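Local coordinates for protein purine nucleoside phosphorylase (PDB 6TK9) that probably catalyses the reversible phosphorolysis of purine nucleosides such as inosine and guanosine, releasing the free base and ribose 1-phosphate, at residues L250-A253 and A254-G257. Residues are numbered along the deposited sequence; the frame is centred on the assembly and turned at random.
Sequences LRVA and AETG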
# COMPACT_ATOMS: atom_id res chain seq x y z
N LEU A 250 -23.62 -9.26 20.16
CA LEU A 250 -24.06 -10.36 21.07
C LEU A 250 -25.30 -11.07 20.51
O LEU A 250 -25.39 -12.30 20.73
CB LEU A 250 -24.35 -9.79 22.46
CG LEU A 250 -23.13 -9.40 23.28
CD1 LEU A 250 -23.55 -8.72 24.58
CD2 LEU A 250 -22.24 -10.61 23.57
N ARG A 251 -26.21 -10.35 19.82
CA ARG A 251 -27.45 -10.92 19.22
C ARG A 251 -27.10 -11.91 18.10
O ARG A 251 -27.75 -12.98 18.05
CB ARG A 251 -28.39 -9.85 18.64
CG ARG A 251 -29.66 -10.46 18.05
CD ARG A 251 -30.63 -9.45 17.46
NE ARG A 251 -30.15 -8.89 16.20
CZ ARG A 251 -29.78 -7.63 16.00
NH1 ARG A 251 -29.83 -6.74 16.99
NH2 ARG A 251 -29.36 -7.25 14.80
N VAL A 252 -26.13 -11.57 17.24
CA VAL A 252 -25.69 -12.42 16.09
C VAL A 252 -24.90 -13.62 16.63
O VAL A 252 -24.97 -14.69 15.98
CB VAL A 252 -24.91 -11.60 15.04
CG1 VAL A 252 -24.36 -12.47 13.92
CG2 VAL A 252 -25.78 -10.49 14.46
N ALA A 253 -24.21 -13.48 17.76
CA ALA A 253 -23.36 -14.53 18.39
C ALA A 253 -24.24 -15.63 19.00
O ALA A 253 -23.75 -16.80 19.09
CB ALA A 253 -22.44 -13.92 19.43
N ALA A 254 -25.48 -15.29 19.39
CA ALA A 254 -26.54 -16.20 19.90
C ALA A 254 -27.29 -16.89 18.74
O ALA A 254 -27.50 -18.12 18.84
CB ALA A 254 -27.48 -15.44 20.82
N GLU A 255 -27.66 -16.14 17.68
CA GLU A 255 -28.34 -16.64 16.43
C GLU A 255 -27.50 -17.72 15.71
O GLU A 255 -28.07 -18.76 15.26
CB GLU A 255 -28.55 -15.48 15.45
CG GLU A 255 -29.62 -14.48 15.85
CD GLU A 255 -29.68 -13.28 14.92
OE1 GLU A 255 -28.77 -13.14 14.07
OE2 GLU A 255 -30.64 -12.48 15.04
N THR A 256 -26.19 -17.46 15.59
CA THR A 256 -25.15 -18.28 14.90
C THR A 256 -24.77 -19.51 15.75
O THR A 256 -24.09 -20.42 15.24
CB THR A 256 -23.91 -17.41 14.65
OG1 THR A 256 -23.26 -17.77 13.43
CG2 THR A 256 -22.91 -17.49 15.77
N GLY A 257 -25.18 -19.53 17.03
CA GLY A 257 -24.67 -20.47 18.05
C GLY A 257 -24.89 -21.93 17.67
O GLY A 257 -24.00 -22.75 17.86
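Arg251 and Glu255 form an i to i+4 salt bridge along the C-terminal part of helix 246-255, a local contact near the C-terminal end of the phosphorylase chain. The pairing is a long one: NE of Arg251 lies 3.8 Å from OE2 of Glu255, which meets the guanidinium at its edge and in its plane. The two side chains run alongside each other in the same direction, with guanidinium and carboxylate planes 57° apart. The Arg251 chain leaves its CA with CG anti to the backbone N (chi1 -179°) and bends at chi3, bringing NE beside the acid. Glu255 also packs against the preceding turn, its CG 3.3 Å from Arg251 O, while its OE1 comes within 4.0 Å of Val252 CG2.

Three i to i+4 backbone bonds identify the helix. Ala254 N to Leu250 O is the most bent, at 136° about the hydrogen; Glu255 N to Arg251 O is straighter, and Thr256 N reaches Val252 O at 3.1 Å. The spacing then changes, as Gly257 N makes a weak bond to Ala254 O, three residues back. Whereas the ion pair is exposed, Ala253 and Thr256 are buried against strand 225-235, touching Thr233 and Thr231 respectively. Thr256 OG1 hydrogen-bonds to Gly123 O just before strand 124-133, and helix 257-270 follows directly.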